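Local coordinates for protein acyl-coenzyme A oxidase acox-1.1 (Caenorhabditis elegans, PDB 5K3I) that catalyses the FAD-dependent oxidation of acyl-CoAs to (2E)-enoyl-CoAs, the first step of peroxisomal beta-oxidation, passing electrons to oxygen to give hydrogen peroxide, at residues 151-156 against 185-190; 147-152 against 201-206; 190-195 against 246-251. The protein carries 1 engineered substitution. All coordinates share one frame; numbering follows the deposited sequence.

Contact 1 of 3, residues 151-156 against 185-190; sequences QTEMGH and ALKWWP. With FAD (flavin-adenine dinucleotide), chain I.
K187 and E153 sit opposite each other in a single beta bridge, and their side chains cross obliquely. CB of K187 leaves its backbone heading away from 151-156, but a bend at chi2 (-65°) swings the long chain back, and NZ ends 3.0 Å from OE2 of E153 in a salt bridge. NZ meets OE2 on its anti side, somewhat out of the carboxylate plane. The same ammonium donates to Q151 O at 2.8 Å and to V203 O outside the segments, a three-acceptor grip well suited to a buried lysine; the carboxylate also takes T165 OG1 and E164 N. Two backbone bonds flank the bridge: W188 N donates to T152 O at 2.9 Å and M154 N to L186 O at 2.8 Å.

The M154 side chain runs alongside that of W188 in the same direction. The flexible thioether curls at its end, bringing CE 3.4 Å from CZ3 of W188 in an oblique approach. SD stands above the six-membered ring, 5.1 Å from its centroid and 17° off the normal, a rather distant Met-aromatic contact. H412 of the second subunit meets the same indole nearly at right angles.

Toward the cofactor, a T152 chi1 of -55° sets OG1 beside the backbone N, so that hydroxyl and N-H address the same flavin edge: OG1 binds FAD N1 at 2.7 Å and N binds FAD O2. W189 presents a broad face to the isoalloxazine, whose C9 lies 3.8 Å above the indole plane, offset toward the rim. Polar grip at the pyrimidine edge combined with tryptophan against the flat flavin belongs to the FAD site of the acyl-CoA oxidase and dehydrogenase fold.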
# COMPACT_ATOMS: atom_id res chain seq x y z
N GLN A 151 4.39 14.25 -22.06
CA GLN A 151 5.22 13.21 -22.65
C GLN A 151 4.46 11.91 -22.89
O GLN A 151 4.35 11.44 -24.02
CB GLN A 151 6.42 12.97 -21.74
CG GLN A 151 7.42 11.97 -22.25
CD GLN A 151 8.72 12.02 -21.45
OE1 GLN A 151 9.52 12.94 -21.61
NE2 GLN A 151 8.91 11.04 -20.57
N THR A 152 3.95 11.31 -21.81
CA THR A 152 3.27 10.02 -21.88
C THR A 152 2.04 10.04 -22.77
O THR A 152 1.30 11.03 -22.84
CB THR A 152 2.90 9.56 -20.47
OG1 THR A 152 4.09 9.57 -19.67
CG2 THR A 152 2.30 8.16 -20.46
N GLU A 153 1.81 8.92 -23.45
CA GLU A 153 0.64 8.67 -24.25
C GLU A 153 -0.07 7.44 -23.72
O GLU A 153 0.47 6.68 -22.92
CB GLU A 153 1.02 8.48 -25.72
CG GLU A 153 1.88 9.60 -26.26
CD GLU A 153 2.20 9.41 -27.73
OE1 GLU A 153 2.13 8.26 -28.20
OE2 GLU A 153 2.57 10.40 -28.40
N MET A 154 -1.30 7.22 -24.20
CA MET A 154 -2.10 6.10 -23.70
C MET A 154 -1.36 4.78 -23.90
O MET A 154 -1.42 3.88 -23.05
CB MET A 154 -3.47 6.07 -24.38
CG MET A 154 -4.36 4.95 -23.83
SD MET A 154 -5.76 4.55 -24.89
CE MET A 154 -6.74 6.03 -24.82
N GLY A 155 -0.66 4.64 -25.03
CA GLY A 155 0.03 3.42 -25.36
C GLY A 155 1.52 3.37 -25.10
O GLY A 155 2.13 2.31 -25.30
N HIS A 156 2.13 4.47 -24.64
CA HIS A 156 3.56 4.46 -24.35
C HIS A 156 3.88 5.48 -23.27
O HIS A 156 3.48 6.65 -23.36
CB HIS A 156 4.39 4.77 -25.60
CG HIS A 156 4.30 3.72 -26.66
ND1 HIS A 156 3.29 3.70 -27.60
CD2 HIS A 156 5.10 2.66 -26.94
CE1 HIS A 156 3.47 2.67 -28.41
NE2 HIS A 156 4.56 2.03 -28.03
N ALA A 185 -2.29 6.98 -29.40
CA ALA A 185 -1.34 8.07 -29.52
C ALA A 185 -1.72 9.30 -28.71
O ALA A 185 -0.91 10.23 -28.61
CB ALA A 185 -1.19 8.49 -30.98
N LEU A 186 -2.93 9.35 -28.17
CA LEU A 186 -3.34 10.42 -27.25
C LEU A 186 -2.34 10.60 -26.12
O LEU A 186 -1.99 9.64 -25.43
CB LEU A 186 -4.71 10.11 -26.65
CG LEU A 186 -6.03 10.23 -27.41
CD1 LEU A 186 -7.12 9.65 -26.53
CD2 LEU A 186 -6.33 11.67 -27.76
N LYS A 187 -1.89 11.84 -25.93
CA LYS A 187 -1.20 12.17 -24.70
C LYS A 187 -2.11 11.85 -23.52
O LYS A 187 -3.33 12.05 -23.59
CB LYS A 187 -0.79 13.64 -24.68
CG LYS A 187 0.23 13.99 -25.75
CD LYS A 187 1.53 13.26 -25.49
CE LYS A 187 2.48 13.36 -26.66
NZ LYS A 187 3.68 12.49 -26.51
N TRP A 188 -1.53 11.33 -22.45
CA TRP A 188 -2.31 10.69 -21.41
C TRP A 188 -1.43 10.60 -20.18
O TRP A 188 -0.30 10.10 -20.26
CB TRP A 188 -2.77 9.30 -21.87
CG TRP A 188 -3.89 8.69 -21.08
CD1 TRP A 188 -3.80 8.14 -19.84
CD2 TRP A 188 -5.25 8.55 -21.48
NE1 TRP A 188 -5.03 7.67 -19.44
CE2 TRP A 188 -5.94 7.92 -20.43
CE3 TRP A 188 -5.96 8.92 -22.63
CZ2 TRP A 188 -7.30 7.63 -20.49
CZ3 TRP A 188 -7.31 8.64 -22.68
CH2 TRP A 188 -7.97 8.00 -21.62
N TRP A 189 -1.93 11.16 -19.05
CA TRP A 189 -1.33 11.31 -17.72
C TRP A 189 -0.65 12.65 -17.40
O TRP A 189 -0.45 12.91 -16.21
CB TRP A 189 -0.33 10.20 -17.40
CG TRP A 189 -1.01 8.96 -16.97
CD1 TRP A 189 -1.14 7.79 -17.67
CD2 TRP A 189 -1.71 8.78 -15.74
NE1 TRP A 189 -1.87 6.88 -16.93
CE2 TRP A 189 -2.23 7.47 -15.74
CE3 TRP A 189 -1.95 9.59 -14.63
CZ2 TRP A 189 -2.97 6.96 -14.69
CZ3 TRP A 189 -2.68 9.09 -13.59
CH2 TRP A 189 -3.18 7.78 -13.62
N PRO A 190 -0.25 13.50 -18.36
CA PRO A 190 0.30 14.80 -17.96
C PRO A 190 -0.63 15.51 -16.97
O PRO A 190 -1.82 15.70 -17.23
CB PRO A 190 0.40 15.55 -19.29
CG PRO A 190 0.67 14.49 -20.24
CD PRO A 190 -0.19 13.36 -19.83
PA FAD I . 4.35 0.41 -18.74
O1A FAD I . 5.74 0.40 -19.32
O2A FAD I . 3.34 0.43 -19.86
O5B FAD I . 4.18 -0.92 -17.80
C5B FAD I . 5.23 -1.08 -16.89
C4B FAD I . 5.29 -2.60 -16.61
O4B FAD I . 5.83 -3.21 -17.62
C3B FAD I . 6.23 -2.69 -15.41
O3B FAD I . 5.81 -3.68 -14.57
C2B FAD I . 7.62 -2.99 -16.00
O2B FAD I . 8.19 -4.14 -15.22
C1B FAD I . 7.39 -3.41 -17.21
N9A FAD I . 8.22 -2.87 -18.26
C8A FAD I . 7.93 -1.89 -19.15
N7A FAD I . 8.99 -1.73 -19.93
C5A FAD I . 9.95 -2.63 -19.54
C6A FAD I . 11.22 -2.92 -19.98
N6A FAD I . 12.14 -2.46 -20.99
N1A FAD I . 11.93 -3.88 -19.38
C2A FAD I . 11.41 -4.58 -18.34
N3A FAD I . 10.17 -4.29 -17.91
C4A FAD I . 9.45 -3.33 -18.52
N1 FAD I . 3.46 11.30 -17.70
C2 FAD I . 3.77 12.59 -18.32
O2 FAD I . 4.22 12.61 -19.44
N3 FAD I . 3.52 13.82 -17.53
C4 FAD I . 2.98 13.71 -16.18
O4 FAD I . 2.78 14.67 -15.55
C4X FAD I . 2.67 12.38 -15.56
N5 FAD I . 2.12 12.26 -14.23
C5X FAD I . 1.84 10.92 -13.66
C6 FAD I . 1.31 10.84 -12.36
C7 FAD I . 1.04 9.57 -11.83
C7M FAD I . 0.49 9.82 -10.41
C8 FAD I . 1.28 8.40 -12.58
C8M FAD I . 0.97 7.03 -11.99
C9 FAD I . 1.80 8.49 -13.89
C9A FAD I . 2.08 9.77 -14.41
N10 FAD I . 2.64 9.90 -15.80
C10 FAD I . 2.92 11.21 -16.34
C1' FAD I . 2.91 8.73 -16.61
C2' FAD I . 4.25 8.08 -16.18
O2' FAD I . 5.34 8.81 -16.66
C3' FAD I . 4.23 6.68 -16.78
O3' FAD I . 3.06 6.10 -16.32
C4' FAD I . 5.46 5.96 -16.25
O4' FAD I . 6.56 6.37 -16.99
C5' FAD I . 5.31 4.45 -16.42
O5' FAD I . 5.45 4.11 -17.78
P FAD I . 4.17 3.26 -18.39
O1P FAD I . 2.87 3.92 -17.98
O2P FAD I . 4.21 3.17 -19.89
O3P FAD I . 4.17 1.73 -17.76

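Contact 2 of 3, residues 147-152 against 201-206; sequences GTYAQT and VVVAHM. With FAD (flavin-adenine dinucleotide), chain I.
Y149 and V201 are neighbours in a parallel beta ladder, where strand 147-150 runs beside strand 199-208 in the beta domain characteristic of the acyl-CoA oxidase and dehydrogenase fold. The strand directions differ by only 12°. A150 supplies the regular parallel pattern by straddling V202: its N donates to V201 O at 2.6 Å, and its O accepts V203 N at 2.9 Å. V201 N adds a third rung by bonding T148 O.

The side chain of Y149 can be followed outward across the sheet face that it shares with V201. From CB, CG continues anti to the backbone N, and this chi1 of -177° carries the ring obliquely across V201 and V203. CD1 meets CG1 of V201 at 3.5 Å, and CE1 remains close to the same methyl. Further out, CZ and then OH pass CG2 of V203, OH at 3.3 Å; both valine methyls approach the ring obliquely. Branched valines fit here because they suit extended backbone and offer methyls to an aromatic. M119 and A123 of helix 114-127 also pack on the tyrosine. On the other face of the sheet, which A150 shares with V202, the small A150 sets its CB 4.0 Å from CG2 of V202.

While backbone bonds join the strands and side chains pack across them, the strand and the residue just beyond it address the flavin through their backbones: Y149 O accepts FAD N3 at 3.3 Å, and Q151 N donates to FAD O2. The Y149 ring is finally fixed at its tip, where the phenol OH donates to OE1 of Q151 at 2.9 Å, with the acceptor at the ring edge and in its plane.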
# COMPACT_ATOMS: atom_id res chain seq x y z
N GLY A 147 0.63 25.80 -17.35
CA GLY A 147 1.35 24.92 -18.24
C GLY A 147 1.57 23.55 -17.64
O GLY A 147 1.42 23.34 -16.43
N THR A 148 1.93 22.61 -18.50
CA THR A 148 2.31 21.28 -18.05
C THR A 148 3.25 20.66 -19.09
O THR A 148 3.55 21.27 -20.12
CB THR A 148 1.08 20.39 -17.84
OG1 THR A 148 1.51 19.13 -17.31
CG2 THR A 148 0.37 20.16 -19.16
N TYR A 149 3.70 19.45 -18.79
CA TYR A 149 4.68 18.72 -19.59
C TYR A 149 4.00 17.45 -20.08
O TYR A 149 3.65 16.59 -19.27
CB TYR A 149 5.93 18.41 -18.77
CG TYR A 149 7.02 17.73 -19.56
CD1 TYR A 149 7.86 18.46 -20.38
CD2 TYR A 149 7.17 16.35 -19.52
CE1 TYR A 149 8.85 17.85 -21.11
CE2 TYR A 149 8.16 15.72 -20.24
CZ TYR A 149 8.99 16.47 -21.04
OH TYR A 149 9.97 15.84 -21.77
N ALA A 150 3.79 17.35 -21.39
CA ALA A 150 3.02 16.26 -21.99
C ALA A 150 3.93 15.30 -22.75
O ALA A 150 4.21 15.50 -23.93
CB ALA A 150 1.93 16.83 -22.91
N GLN A 151 4.39 14.25 -22.06
CA GLN A 151 5.22 13.21 -22.65
C GLN A 151 4.46 11.91 -22.89
O GLN A 151 4.35 11.44 -24.02
CB GLN A 151 6.42 12.97 -21.74
CG GLN A 151 7.42 11.97 -22.25
CD GLN A 151 8.72 12.02 -21.45
OE1 GLN A 151 9.52 12.94 -21.61
NE2 GLN A 151 8.91 11.04 -20.57
N THR A 152 3.95 11.31 -21.81
CA THR A 152 3.27 10.02 -21.88
C THR A 152 2.04 10.04 -22.77
O THR A 152 1.30 11.03 -22.84
CB THR A 152 2.90 9.56 -20.47
OG1 THR A 152 4.09 9.57 -19.67
CG2 THR A 152 2.30 8.16 -20.46
N VAL A 201 4.21 21.96 -22.90
CA VAL A 201 5.33 21.36 -23.62
C VAL A 201 4.96 19.93 -23.98
O VAL A 201 4.45 19.18 -23.15
CB VAL A 201 6.61 21.42 -22.76
CG1 VAL A 201 7.66 20.45 -23.27
CG2 VAL A 201 7.15 22.85 -22.70
N VAL A 202 5.21 19.54 -25.23
CA VAL A 202 4.68 18.30 -25.78
C VAL A 202 5.77 17.53 -26.50
O VAL A 202 6.37 18.05 -27.46
CB VAL A 202 3.50 18.55 -26.73
CG1 VAL A 202 2.93 17.23 -27.20
CG2 VAL A 202 2.42 19.35 -26.03
N VAL A 203 6.03 16.30 -26.05
CA VAL A 203 7.03 15.44 -26.67
C VAL A 203 6.40 14.73 -27.86
O VAL A 203 5.34 14.10 -27.72
CB VAL A 203 7.57 14.42 -25.66
CG1 VAL A 203 8.57 13.50 -26.33
CG2 VAL A 203 8.17 15.13 -24.46
N ALA A 204 7.03 14.82 -29.02
CA ALA A 204 6.50 14.22 -30.24
C ALA A 204 7.66 13.85 -31.15
O ALA A 204 8.74 14.46 -31.09
CB ALA A 204 5.54 15.16 -30.97
N HIS A 205 7.44 12.83 -31.98
CA HIS A 205 8.43 12.43 -32.97
C HIS A 205 8.41 13.45 -34.10
O HIS A 205 7.34 13.70 -34.68
CB HIS A 205 8.13 11.02 -33.49
CG HIS A 205 8.57 9.92 -32.57
ND1 HIS A 205 8.52 8.59 -32.92
CD2 HIS A 205 9.07 9.95 -31.31
CE1 HIS A 205 8.98 7.85 -31.92
NE2 HIS A 205 9.31 8.66 -30.93
N MET A 206 9.56 14.03 -34.39
CA MET A 206 9.68 15.10 -35.39
C MET A 206 10.02 14.52 -36.76
O MET A 206 11.02 13.81 -36.91
CB MET A 206 10.74 16.12 -34.96
CG MET A 206 10.73 17.39 -35.80
SD MET A 206 11.83 18.66 -35.15
CE MET A 206 13.39 17.79 -35.07
PA FAD I . 4.35 0.41 -18.74
O1A FAD I . 5.74 0.40 -19.32
O2A FAD I . 3.34 0.43 -19.86
O5B FAD I . 4.18 -0.92 -17.80
C5B FAD I . 5.23 -1.08 -16.89
C4B FAD I . 5.29 -2.60 -16.61
O4B FAD I . 5.83 -3.21 -17.62
C3B FAD I . 6.23 -2.69 -15.41
O3B FAD I . 5.81 -3.68 -14.57
C2B FAD I . 7.62 -2.99 -16.00
O2B FAD I . 8.19 -4.14 -15.22
C1B FAD I . 7.39 -3.41 -17.21
N9A FAD I . 8.22 -2.87 -18.26
C8A FAD I . 7.93 -1.89 -19.15
N7A FAD I . 8.99 -1.73 -19.93
C5A FAD I . 9.95 -2.63 -19.54
C6A FAD I . 11.22 -2.92 -19.98
N6A FAD I . 12.14 -2.46 -20.99
N1A FAD I . 11.93 -3.88 -19.38
C2A FAD I . 11.41 -4.58 -18.34
N3A FAD I . 10.17 -4.29 -17.91
C4A FAD I . 9.45 -3.33 -18.52
N1 FAD I . 3.46 11.30 -17.70
C2 FAD I . 3.77 12.59 -18.32
O2 FAD I . 4.22 12.61 -19.44
N3 FAD I . 3.52 13.82 -17.53
C4 FAD I . 2.98 13.71 -16.18
O4 FAD I . 2.78 14.67 -15.55
C4X FAD I . 2.67 12.38 -15.56
N5 FAD I . 2.12 12.26 -14.23
C5X FAD I . 1.84 10.92 -13.66
C6 FAD I . 1.31 10.84 -12.36
C7 FAD I . 1.04 9.57 -11.83
C7M FAD I . 0.49 9.82 -10.41
C8 FAD I . 1.28 8.40 -12.58
C8M FAD I . 0.97 7.03 -11.99
C9 FAD I . 1.80 8.49 -13.89
C9A FAD I . 2.08 9.77 -14.41
N10 FAD I . 2.64 9.90 -15.80
C10 FAD I . 2.92 11.21 -16.34
C1' FAD I . 2.91 8.73 -16.61
C2' FAD I . 4.25 8.08 -16.18
O2' FAD I . 5.34 8.81 -16.66
C3' FAD I . 4.23 6.68 -16.78
O3' FAD I . 3.06 6.10 -16.32
C4' FAD I . 5.46 5.96 -16.25
O4' FAD I . 6.56 6.37 -16.99
C5' FAD I . 5.31 4.45 -16.42
O5' FAD I . 5.45 4.11 -17.78
P FAD I . 4.17 3.26 -18.39
O1P FAD I . 2.87 3.92 -17.98
O2P FAD I . 4.21 3.17 -19.89
O3P FAD I . 4.17 1.73 -17.76

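Contact 3 of 3, residues 190-195 against 246-251; sequences PGNLGK and NIVDNG. With FAD (flavin-adenine dinucleotide), chain I.
D249 meets residues 192-195 with three acceptor atoms, each of which has a donor. Its chi1 of 49° puts CG in the crowded position between the backbone N and carbonyl carbon, turning the carboxylate toward the facing loop. OD2 accepts K195 N at 2.8 Å, and OD1 accepts ND2 of N192 at 3.2 Å. The two donors approach from opposite faces of the carboxylate, each well out of its plane; the N192 amide has OD1 in its own plane. S196 OG also bonds OD1. The backbone O of D249 takes G194 N at 3.0 Å, as any residue's could; what suits aspartate is the carboxylate, which accepts K195 N, the N192 amide and S196 OG.

Residues 190-193 form a type II beta turn. Its third position falls to N192, whose positive phi (66°) asparagine tolerates well. The carbonyl at the start of the turn, P190 O, receives G251 N at 3.1 Å and only a weak bond from L193 N. G191 directs its own N outward to FAD O4 at 3.1 Å, bringing the turn directly into the flavin site.

N192 has further partners: ND2 also donates to N111 O, and OD1 accepts L115 N at the nearby helix 114-127. CG1 of V248 packs against the turn, 3.5 Å from N192 N and close to CA of G191. The backbones come together at G194 and G251, where neither residue has a side chain to interpose and the CA atoms are 3.6 Å apart. In the amide of N250, OD1 accepts K242 NZ.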
# COMPACT_ATOMS: atom_id res chain seq x y z
N PRO A 190 -0.25 13.50 -18.36
CA PRO A 190 0.30 14.80 -17.96
C PRO A 190 -0.63 15.51 -16.97
O PRO A 190 -1.82 15.70 -17.23
CB PRO A 190 0.40 15.55 -19.29
CG PRO A 190 0.67 14.49 -20.24
CD PRO A 190 -0.19 13.36 -19.83
N GLY A 191 -0.06 15.88 -15.83
CA GLY A 191 -0.86 16.48 -14.78
C GLY A 191 -1.30 17.88 -15.17
O GLY A 191 -0.59 18.61 -15.85
N ASN A 192 -2.52 18.23 -14.76
CA ASN A 192 -3.13 19.54 -14.98
C ASN A 192 -3.39 19.79 -16.46
O ASN A 192 -3.58 20.94 -16.87
CB ASN A 192 -2.28 20.66 -14.39
CG ASN A 192 -2.10 20.54 -12.90
OD1 ASN A 192 -0.99 20.57 -12.38
ND2 ASN A 192 -3.22 20.40 -12.18
N LEU A 193 -3.40 18.73 -17.28
CA LEU A 193 -3.61 18.85 -18.71
C LEU A 193 -5.09 18.83 -19.06
O LEU A 193 -5.49 19.43 -20.07
CB LEU A 193 -2.89 17.71 -19.45
CG LEU A 193 -3.04 17.64 -20.98
CD1 LEU A 193 -2.60 18.95 -21.60
CD2 LEU A 193 -2.27 16.47 -21.57
N GLY A 194 -5.91 18.16 -18.25
CA GLY A 194 -7.28 17.94 -18.65
C GLY A 194 -8.12 19.20 -18.64
O GLY A 194 -8.92 19.43 -19.56
N LYS A 195 -7.97 20.03 -17.61
CA LYS A 195 -8.88 21.17 -17.44
C LYS A 195 -8.17 22.49 -17.17
O LYS A 195 -8.71 23.55 -17.50
CB LYS A 195 -9.86 20.87 -16.31
CG LYS A 195 -10.74 19.67 -16.55
CD LYS A 195 -11.68 19.92 -17.72
CE LYS A 195 -12.14 18.63 -18.36
NZ LYS A 195 -13.25 18.84 -19.34
N ASN A 246 -6.14 13.49 -6.40
CA ASN A 246 -7.29 13.76 -7.24
C ASN A 246 -7.55 15.25 -7.48
O ASN A 246 -8.45 15.58 -8.26
CB ASN A 246 -8.52 13.08 -6.65
CG ASN A 246 -8.58 11.60 -7.02
OD1 ASN A 246 -8.73 11.26 -8.19
ND2 ASN A 246 -8.41 10.73 -6.03
N ILE A 247 -6.80 16.15 -6.85
CA ILE A 247 -7.00 17.57 -7.12
C ILE A 247 -6.33 17.94 -8.45
O ILE A 247 -6.79 18.85 -9.15
CB ILE A 247 -6.48 18.41 -5.94
CG1 ILE A 247 -7.31 18.10 -4.69
CG2 ILE A 247 -6.56 19.88 -6.26
CD1 ILE A 247 -6.95 18.95 -3.49
N VAL A 248 -5.25 17.25 -8.81
CA VAL A 248 -4.65 17.40 -10.14
C VAL A 248 -5.54 16.79 -11.21
O VAL A 248 -5.99 15.64 -11.10
CB VAL A 248 -3.25 16.77 -10.17
CG1 VAL A 248 -2.77 16.66 -11.59
CG2 VAL A 248 -2.29 17.62 -9.35
N ASP A 249 -5.83 17.57 -12.25
CA ASP A 249 -6.64 17.11 -13.38
C ASP A 249 -5.75 16.49 -14.47
O ASP A 249 -5.51 17.09 -15.53
CB ASP A 249 -7.46 18.26 -13.94
CG ASP A 249 -6.63 19.49 -14.18
OD1 ASP A 249 -6.25 20.16 -13.19
OD2 ASP A 249 -6.33 19.77 -15.37
N ASN A 250 -5.29 15.27 -14.21
CA ASN A 250 -4.49 14.57 -15.21
C ASN A 250 -5.33 14.40 -16.46
O ASN A 250 -6.52 14.08 -16.39
CB ASN A 250 -4.02 13.22 -14.66
CG ASN A 250 -3.05 13.35 -13.50
OD1 ASN A 250 -3.45 13.37 -12.34
ND2 ASN A 250 -1.76 13.43 -13.82
N GLY A 251 -4.72 14.62 -17.63
CA GLY A 251 -5.48 14.84 -18.84
C GLY A 251 -5.06 13.96 -20.00
O GLY A 251 -3.99 13.34 -20.01
PA FAD I . 4.35 0.41 -18.74
O1A FAD I . 5.74 0.40 -19.32
O2A FAD I . 3.34 0.43 -19.86
O5B FAD I . 4.18 -0.92 -17.80
C5B FAD I . 5.23 -1.08 -16.89
C4B FAD I . 5.29 -2.60 -16.61
O4B FAD I . 5.83 -3.21 -17.62
C3B FAD I . 6.23 -2.69 -15.41
O3B FAD I . 5.81 -3.68 -14.57
C2B FAD I . 7.62 -2.99 -16.00
O2B FAD I . 8.19 -4.14 -15.22
C1B FAD I . 7.39 -3.41 -17.21
N9A FAD I . 8.22 -2.87 -18.26
C8A FAD I . 7.93 -1.89 -19.15
N7A FAD I . 8.99 -1.73 -19.93
C5A FAD I . 9.95 -2.63 -19.54
C6A FAD I . 11.22 -2.92 -19.98
N6A FAD I . 12.14 -2.46 -20.99
N1A FAD I . 11.93 -3.88 -19.38
C2A FAD I . 11.41 -4.58 -18.34
N3A FAD I . 10.17 -4.29 -17.91
C4A FAD I . 9.45 -3.33 -18.52
N1 FAD I . 3.46 11.30 -17.70
C2 FAD I . 3.77 12.59 -18.32
O2 FAD I . 4.22 12.61 -19.44
N3 FAD I . 3.52 13.82 -17.53
C4 FAD I . 2.98 13.71 -16.18
O4 FAD I . 2.78 14.67 -15.55
C4X FAD I . 2.67 12.38 -15.56
N5 FAD I . 2.12 12.26 -14.23
C5X FAD I . 1.84 10.92 -13.66
C6 FAD I . 1.31 10.84 -12.36
C7 FAD I . 1.04 9.57 -11.83
C7M FAD I . 0.49 9.82 -10.41
C8 FAD I . 1.28 8.40 -12.58
C8M FAD I . 0.97 7.03 -11.99
C9 FAD I . 1.80 8.49 -13.89
C9A FAD I . 2.08 9.77 -14.41
N10 FAD I . 2.64 9.90 -15.80
C10 FAD I . 2.92 11.21 -16.34
C1' FAD I . 2.91 8.73 -16.61
C2' FAD I . 4.25 8.08 -16.18
O2' FAD I . 5.34 8.81 -16.66
C3' FAD I . 4.23 6.68 -16.78
O3' FAD I . 3.06 6.10 -16.32
C4' FAD I . 5.46 5.96 -16.25
O4' FAD I . 6.56 6.37 -16.99
C5' FAD I . 5.31 4.45 -16.42
O5' FAD I . 5.45 4.11 -17.78
P FAD I . 4.17 3.26 -18.39
O1P FAD I . 2.87 3.92 -17.98
O2P FAD I . 4.21 3.17 -19.89
O3P FAD I . 4.17 1.73 -17.76

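The three contacts surround the pyrimidine end of the flavin: contact 1 supplies donors to N1 and O2, contact 2 meets N3 and O2, and contact 3 binds O4. Contacts 1 and 2 share Q151 and T152, have centres about 9 Å apart, and also pack together where P190 CG lies 3.4 Å from A150 CA. Contact 3, centred about 13 Å from contact 1, shares P190 with it and is tied to it by a probable hydrogen bond, N250 ND2 to W189 O at 2.8 Å. T148 OG1 and G191 O, 2.6 Å apart, join contacts 2 and 3. Q340, R320, R343 and G411 of the second subunit also bond FAD, so the cofactor site is shared across the dimer.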